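Local coordinates for metallo-beta-lactamase superfamily protein (Thermus thermophilus, PDB 2ZWR) that probably acts as a zinc-dependent hydrolase of the metallo-beta-lactamase superfamily, holding two zinc ions side by side in its metal centre, at residues Y84-D88 / K100-V105; P123-P127 / G158-L164. All blocks are in the same frame, centred on the assembly; numbering follows the deposited sequence.

Contact 1 (Y84-D88 / K100-V105); sequences YEGAD and KPPLPV
A chi1 of -178° sends the ring of Y84 out opposite its amide nitrogen, and the phenol reaches from helix 81-85 to the proline-rich loop 100-105. P101 and V105 close on it from opposite faces. CB of P101 stands 3.6 Å from the centroid of the Y84 ring, displaced toward the hydroxyl end, a CH-pi contact. On the other face CG1 of V105, 4.0 Å from the same Y84 centroid, makes a second one. At the ring edge, OH of Y84 donates to the carbonyl O of P102 at 2.7 Å, meeting it 29° out of the carbonyl plane, so the rim of the ring is tied to the loop backbone while its faces are clamped. This clamp lies in the metallo-beta-lactamase fold where the connection between helix 87-93 and strand 106-107, an outermost strand of its sheet, folds back over the junction of two short helices. V63 of helix 63-70 and V74 and L76 of strand 74-76 also line the phenol. Nearer the surface, CD1 of L103 rests against E85, 3.9 Å from its OE2; E85 is a zinc ligand in a structure of this protein, though no zinc is bound to it in this model. CB and CG of K100 pass across the carboxylate of D88 at a slant; the lysine chain then bends at its last torsion, bringing NZ of K100 to within 3.3 Å of O of E85, a weak hydrogen bond. The same K100 NZ donates to a water at 2.6 Å, and that water also lies 2.5 Å from O of P101.

Contact 2 (P123-P127 / G158-L164); sequences PGHSP and GADPKAL. With ZN (zinc ion), chain D; ZN (zinc ion), chain J.
The loop 123-127 carries H125, one of the ligands of the dinuclear zinc centre of this metallo-beta-lactamase fold, and here it packs against the start of helix 161-171. The backbone of G124 is the centre of the contact: its O accepts from N of D160 at 2.7 Å, with an N-H...O angle of 162° and the donor 15° out of the carbonyl plane. CA of A159 adds a CH...O contact to that same G124 O at 3.3 Å. G124 itself fits close under the first helical turn, its CA 3.7 Å from CB of A163 and 3.4 Å from N of L164. A water joins the two backbones by accepting weakly from N of G124 and donating to O of G158. D160 caps the helix, its OD1 taking a weak bond from N of A163, while OD2 of D160 binds another zinc ion, apart from the dinuclear centre, at 2.1 Å. The CA-CB bond of H125 is directed away from 158-164, a chi1 of 178° sets the ring on the far side from the backbone N, and NE2 of H125 binds one zinc of the dinuclear centre at 2.1 Å, alongside H54, H56, D144 and a water. With ND1 of H125 bonded to O of R153, the imidazole is gripped at both nitrogens; this fixes its rotation and probably leaves NE2 more electron-rich toward the metal.

How the contacts relate
The two contacts follow one another along the chain, their centres about 20 Å apart and their nearest atoms about 9 Å apart without touching. Both are partly buried, pair a loop with a helix end and lie some 15 Å from the chain centre. Contact 1 lies by the sheet that ends in strand 106-107 and is mainly apolar: one buried tyrosine set among prolines and valine, with charged chains at its outer margin. Contact 2 joins the loop between strands 117-121 and 130-134 of the other sheet to helix 161-171, and relies on main-chain atoms and glycine. It supplies H125 to the dinuclear centre, whereas contact 1 is not part of it; the side chains of A87 and H56 are about 7 Å apart.

Contact 1 (Y84-D88 / K100-V105)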
ATOM      1  N   TYR A  84     -10.275  -7.579   2.979  1.00 11.74           N
ATOM      2  CA  TYR A  84     -10.215  -6.688   4.126  1.00 12.45           C
ATOM      3  C   TYR A  84     -11.046  -7.246   5.274  1.00 13.13           C
ATOM      4  O   TYR A  84     -10.592  -7.282   6.418  1.00 13.53           O
ATOM      5  CB  TYR A  84     -10.699  -5.302   3.711  1.00 11.92           C
ATOM      6  CG  TYR A  84     -10.655  -4.217   4.762  1.00 10.33           C
ATOM      7  CD1 TYR A  84      -9.518  -3.425   4.934  1.00  9.56           C
ATOM      8  CD2 TYR A  84     -11.770  -3.952   5.551  1.00  8.51           C
ATOM      9  CE1 TYR A  84      -9.493  -2.399   5.886  1.00  8.01           C
ATOM     10  CE2 TYR A  84     -11.760  -2.951   6.496  1.00  8.94           C
ATOM     11  CZ  TYR A  84     -10.623  -2.168   6.656  1.00 10.10           C
ATOM     12  OH  TYR A  84     -10.631  -1.177   7.611  1.00 11.37           O
ATOM     13  N   GLU A  85     -12.244  -7.716   4.948  1.00 13.85           N
ATOM     14  CA  GLU A  85     -13.183  -8.217   5.944  1.00 14.61           C
ATOM     15  C   GLU A  85     -12.712  -9.469   6.680  1.00 14.03           C
ATOM     16  O   GLU A  85     -13.022  -9.640   7.854  1.00 14.47           O
ATOM     17  CB  GLU A  85     -14.550  -8.445   5.296  1.00 15.32           C
ATOM     18  CG  GLU A  85     -15.222  -7.131   4.897  1.00 19.06           C
ATOM     19  CD  GLU A  85     -16.465  -7.318   4.061  1.00 24.16           C
ATOM     20  OE1 GLU A  85     -16.482  -8.224   3.197  1.00 25.44           O
ATOM     21  OE2 GLU A  85     -17.430  -6.536   4.261  1.00 28.61           O
ATOM     22  N   GLY A  86     -11.970 -10.334   5.990  1.00 13.37           N
ATOM     23  CA  GLY A  86     -11.454 -11.555   6.586  1.00 12.55           C
ATOM     24  C   GLY A  86      -9.971 -11.553   6.902  1.00 11.93           C
ATOM     25  O   GLY A  86      -9.411 -12.608   7.159  1.00 12.65           O
ATOM     26  N   ALA A  87      -9.340 -10.377   6.920  1.00 10.94           N
ATOM     27  CA  ALA A  87      -7.886 -10.276   7.053  1.00 10.52           C
ATOM     28  C   ALA A  87      -7.358 -10.904   8.337  1.00 10.33           C
ATOM     29  O   ALA A  87      -6.295 -11.505   8.337  1.00  9.82           O
ATOM     30  CB  ALA A  87      -7.424  -8.826   6.944  1.00  9.86           C
ATOM     31  N   ASP A  88      -8.100 -10.745   9.429  1.00 11.18           N
ATOM     32  CA  ASP A  88      -7.694 -11.298  10.714  1.00 12.03           C
ATOM     33  C   ASP A  88      -7.743 -12.829  10.689  1.00 12.13           C
ATOM     34  O   ASP A  88      -6.910 -13.478  11.304  1.00 12.18           O
ATOM     35  CB  ASP A  88      -8.553 -10.731  11.852  1.00 12.64           C
ATOM     36  CG  ASP A  88     -10.042 -11.035  11.680  1.00 14.39           C
ATOM     37  OD1 ASP A  88     -10.558 -10.949  10.544  1.00 17.82           O
ATOM     38  OD2 ASP A  88     -10.703 -11.360  12.681  1.00 16.96           O
ATOM     39  N   LYS A 100      -9.281  -7.276  13.793  1.00 14.70           N
ATOM     40  CA  LYS A 100     -10.121  -7.186  12.610  1.00 15.56           C
ATOM     41  C   LYS A 100     -10.192  -5.736  12.141  1.00 15.09           C
ATOM     42  O   LYS A 100     -10.514  -4.839  12.924  1.00 15.06           O
ATOM     43  CB  LYS A 100     -11.527  -7.718  12.912  1.00 15.83           C
ATOM     44  CG  LYS A 100     -12.407  -7.893  11.671  1.00 17.32           C
ATOM     45  CD  LYS A 100     -13.835  -8.269  12.048  1.00 17.74           C
ATOM     46  CE  LYS A 100     -14.607  -8.738  10.827  1.00 21.37           C
ATOM     47  NZ  LYS A 100     -14.784  -7.645   9.843  1.00 21.76           N
ATOM     48  N   PRO A 101      -9.866  -5.499  10.858  1.00 15.05           N
ATOM     49  CA  PRO A 101      -9.910  -4.157  10.298  1.00 14.59           C
ATOM     50  C   PRO A 101     -11.344  -3.614  10.337  1.00 14.78           C
ATOM     51  O   PRO A 101     -12.272  -4.345  10.000  1.00 14.69           O
ATOM     52  CB  PRO A 101      -9.419  -4.365   8.863  1.00 14.23           C
ATOM     53  CG  PRO A 101      -8.653  -5.655   8.910  1.00 14.84           C
ATOM     54  CD  PRO A 101      -9.419  -6.490   9.864  1.00 14.50           C
ATOM     55  N   PRO A 102     -11.524  -2.350  10.775  1.00 14.74           N
ATOM     56  CA  PRO A 102     -12.849  -1.768  11.003  1.00 15.37           C
ATOM     57  C   PRO A 102     -13.593  -1.320   9.742  1.00 15.72           C
ATOM     58  O   PRO A 102     -13.005  -0.758   8.816  1.00 15.80           O
ATOM     59  CB  PRO A 102     -12.543  -0.546  11.885  1.00 15.07           C
ATOM     60  CG  PRO A 102     -11.196  -0.129  11.474  1.00 14.90           C
ATOM     61  CD  PRO A 102     -10.450  -1.400  11.113  1.00 15.10           C
ATOM     62  N   LEU A 103     -14.894  -1.555   9.740  1.00 16.55           N
ATOM     63  CA  LEU A 103     -15.775  -1.029   8.706  1.00 16.86           C
ATOM     64  C   LEU A 103     -16.553   0.174   9.240  1.00 17.25           C
ATOM     65  O   LEU A 103     -16.762   0.277  10.452  1.00 17.41           O
ATOM     66  CB  LEU A 103     -16.725  -2.124   8.230  1.00 16.99           C
ATOM     67  CG  LEU A 103     -16.014  -3.241   7.457  1.00 17.45           C
ATOM     68  CD1 LEU A 103     -16.772  -4.545   7.588  1.00 19.19           C
ATOM     69  CD2 LEU A 103     -15.811  -2.858   5.994  1.00 17.26           C
ATOM     70  N   PRO A 104     -16.997   1.085   8.344  1.00 17.33           N
ATOM     71  CA  PRO A 104     -16.895   1.026   6.886  1.00 16.98           C
ATOM     72  C   PRO A 104     -15.591   1.608   6.331  1.00 16.75           C
ATOM     73  O   PRO A 104     -14.829   2.256   7.058  1.00 16.61           O
ATOM     74  CB  PRO A 104     -18.083   1.882   6.446  1.00 17.19           C
ATOM     75  CG  PRO A 104     -18.121   2.948   7.467  1.00 17.58           C
ATOM     76  CD  PRO A 104     -17.704   2.303   8.773  1.00 17.51           C
ATOM     77  N   VAL A 105     -15.340   1.355   5.047  1.00 16.12           N
ATOM     78  CA  VAL A 105     -14.243   1.998   4.338  1.00 15.76           C
ATOM     79  C   VAL A 105     -14.802   2.956   3.289  1.00 15.18           C
ATOM     80  O   VAL A 105     -15.958   2.832   2.892  1.00 15.58           O
ATOM     81  CB  VAL A 105     -13.269   0.971   3.680  1.00 15.39           C
ATOM     82  CG1 VAL A 105     -12.761  -0.012   4.711  1.00 16.30           C
ATOM     83  CG2 VAL A 105     -13.931   0.232   2.526  1.00 15.76           C
TER
HETATM   84  O   HOH W   1     -13.015  -6.274   8.582  1.00 28.71           O

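Contact 2 (P123-P127 / G158-L164)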
ATOM      1  N   PRO A 123      -4.709  -4.515 -10.757  1.00 10.52           N
ATOM      2  CA  PRO A 123      -4.985  -5.775 -10.086  1.00 10.20           C
ATOM      3  C   PRO A 123      -3.981  -6.854 -10.516  1.00 10.07           C
ATOM      4  O   PRO A 123      -3.189  -6.643 -11.430  1.00  9.80           O
ATOM      5  CB  PRO A 123      -6.389  -6.133 -10.608  1.00  9.72           C
ATOM      6  CG  PRO A 123      -6.382  -5.621 -12.008  1.00 10.05           C
ATOM      7  CD  PRO A 123      -5.584  -4.323 -11.936  1.00 10.44           C
ATOM      8  N   GLY A 124      -4.043  -8.014  -9.880  1.00 10.26           N
ATOM      9  CA  GLY A 124      -3.151  -9.100 -10.226  1.00 10.40           C
ATOM     10  C   GLY A 124      -2.581  -9.756  -8.991  1.00 10.80           C
ATOM     11  O   GLY A 124      -2.652 -10.974  -8.847  1.00 11.01           O
ATOM     12  N   HIS A 125      -1.985  -8.951  -8.110  1.00 10.55           N
ATOM     13  CA  HIS A 125      -1.531  -9.439  -6.798  1.00 10.44           C
ATOM     14  C   HIS A 125      -2.771  -9.606  -5.896  1.00 10.68           C
ATOM     15  O   HIS A 125      -2.850 -10.542  -5.088  1.00 10.70           O
ATOM     16  CB  HIS A 125      -0.494  -8.477  -6.206  1.00 10.51           C
ATOM     17  CG  HIS A 125      -0.008  -8.853  -4.839  1.00 10.91           C
ATOM     18  ND1 HIS A 125       0.938  -9.830  -4.627  1.00 11.98           N
ATOM     19  CD2 HIS A 125      -0.318  -8.361  -3.618  1.00 12.00           C
ATOM     20  CE1 HIS A 125       1.179  -9.938  -3.332  1.00 13.32           C
ATOM     21  NE2 HIS A 125       0.432  -9.055  -2.696  1.00 12.42           N
ATOM     22  N   SER A 126      -3.735  -8.698  -6.061  1.00 10.20           N
ATOM     23  CA  SER A 126      -5.065  -8.820  -5.457  1.00  9.92           C
ATOM     24  C   SER A 126      -6.057  -8.053  -6.353  1.00  9.68           C
ATOM     25  O   SER A 126      -5.640  -7.197  -7.119  1.00  9.72           O
ATOM     26  CB  SER A 126      -5.077  -8.291  -4.011  1.00  9.35           C
ATOM     27  OG  SER A 126      -4.971  -6.881  -3.986  1.00  9.29           O
ATOM     28  N   PRO A 127      -7.364  -8.382  -6.281  1.00  9.60           N
ATOM     29  CA  PRO A 127      -8.354  -7.804  -7.224  1.00  9.61           C
ATOM     30  C   PRO A 127      -8.540  -6.286  -7.127  1.00  9.47           C
ATOM     31  O   PRO A 127      -8.859  -5.638  -8.139  1.00  9.67           O
ATOM     32  CB  PRO A 127      -9.673  -8.514  -6.862  1.00  9.46           C
ATOM     33  CG  PRO A 127      -9.336  -9.576  -5.884  1.00  9.81           C
ATOM     34  CD  PRO A 127      -7.968  -9.342  -5.337  1.00  9.46           C
ATOM     35  N   GLY A 158      -6.827 -14.036  -4.041  1.00 24.62           N
ATOM     36  CA  GLY A 158      -7.263 -13.025  -4.994  1.00 23.48           C
ATOM     37  C   GLY A 158      -6.345 -12.850  -6.194  1.00 22.77           C
ATOM     38  O   GLY A 158      -6.676 -12.106  -7.109  1.00 22.92           O
ATOM     39  N   ALA A 159      -5.204 -13.542  -6.194  1.00 22.00           N
ATOM     40  CA  ALA A 159      -4.191 -13.420  -7.251  1.00 21.47           C
ATOM     41  C   ALA A 159      -4.682 -13.752  -8.658  1.00 21.14           C
ATOM     42  O   ALA A 159      -5.534 -14.622  -8.853  1.00 20.72           O
ATOM     43  CB  ALA A 159      -2.974 -14.258  -6.920  1.00 21.19           C
ATOM     44  N   ASP A 160      -4.112 -13.054  -9.634  1.00 20.85           N
ATOM     45  CA  ASP A 160      -4.459 -13.225 -11.034  1.00 21.14           C
ATOM     46  C   ASP A 160      -3.212 -12.915 -11.863  1.00 20.75           C
ATOM     47  O   ASP A 160      -2.955 -11.764 -12.195  1.00 20.09           O
ATOM     48  CB  ASP A 160      -5.617 -12.289 -11.387  1.00 21.80           C
ATOM     49  CG  ASP A 160      -6.187 -12.538 -12.771  1.00 23.77           C
ATOM     50  OD1 ASP A 160      -5.476 -13.077 -13.662  1.00 25.55           O
ATOM     51  OD2 ASP A 160      -7.365 -12.162 -12.959  1.00 25.70           O
ATOM     52  N   PRO A 161      -2.431 -13.958 -12.195  1.00 20.91           N
ATOM     53  CA  PRO A 161      -1.131 -13.803 -12.845  1.00 20.61           C
ATOM     54  C   PRO A 161      -1.167 -12.964 -14.117  1.00 20.37           C
ATOM     55  O   PRO A 161      -0.264 -12.163 -14.340  1.00 20.44           O
ATOM     56  CB  PRO A 161      -0.720 -15.246 -13.152  1.00 20.86           C
ATOM     57  CG  PRO A 161      -1.436 -16.060 -12.101  1.00 21.12           C
ATOM     58  CD  PRO A 161      -2.757 -15.378 -11.952  1.00 20.97           C
ATOM     59  N   LYS A 162      -2.205 -13.141 -14.932  1.00 20.28           N
ATOM     60  CA  LYS A 162      -2.333 -12.424 -16.201  1.00 19.91           C
ATOM     61  C   LYS A 162      -2.691 -10.957 -15.977  1.00 19.02           C
ATOM     62  O   LYS A 162      -2.206 -10.077 -16.695  1.00 18.93           O
ATOM     63  CB  LYS A 162      -3.364 -13.102 -17.108  1.00 20.19           C
ATOM     64  CG  LYS A 162      -3.329 -12.626 -18.556  1.00 22.56           C
ATOM     65  N   ALA A 163      -3.544 -10.700 -14.990  1.00 18.28           N
ATOM     66  CA  ALA A 163      -3.821  -9.328 -14.570  1.00 17.86           C
ATOM     67  C   ALA A 163      -2.525  -8.664 -14.083  1.00 17.57           C
ATOM     68  O   ALA A 163      -2.263  -7.513 -14.419  1.00 17.18           O
ATOM     69  CB  ALA A 163      -4.911  -9.284 -13.487  1.00 17.08           C
ATOM     70  N   LEU A 164      -1.705  -9.409 -13.333  1.00 17.69           N
ATOM     71  CA  LEU A 164      -0.468  -8.859 -12.771  1.00 18.12           C
ATOM     72  C   LEU A 164       0.476  -8.340 -13.846  1.00 18.27           C
ATOM     73  O   LEU A 164       0.986  -7.225 -13.750  1.00 18.13           O
ATOM     74  CB  LEU A 164       0.241  -9.866 -11.851  1.00 17.86           C
ATOM     75  CG  LEU A 164       1.555  -9.453 -11.162  1.00 17.63           C
ATOM     76  CD1 LEU A 164       1.368  -8.350 -10.134  1.00 18.12           C
ATOM     77  CD2 LEU A 164       2.162 -10.640 -10.470  1.00 18.90           C
TER
HETATM   78 ZN    ZN D 209       0.044  -8.376  -0.735  1.00 11.09          ZN
HETATM   79 ZN    ZN J 215      -8.935 -11.990 -14.369  1.00 65.47          ZN
HETATM   80  O   HOH W   2      -5.913  -9.929  -8.860  1.00 11.28           O
HETATM   81  O   HOH W   3       1.148  -8.711   0.989  1.00 14.02           O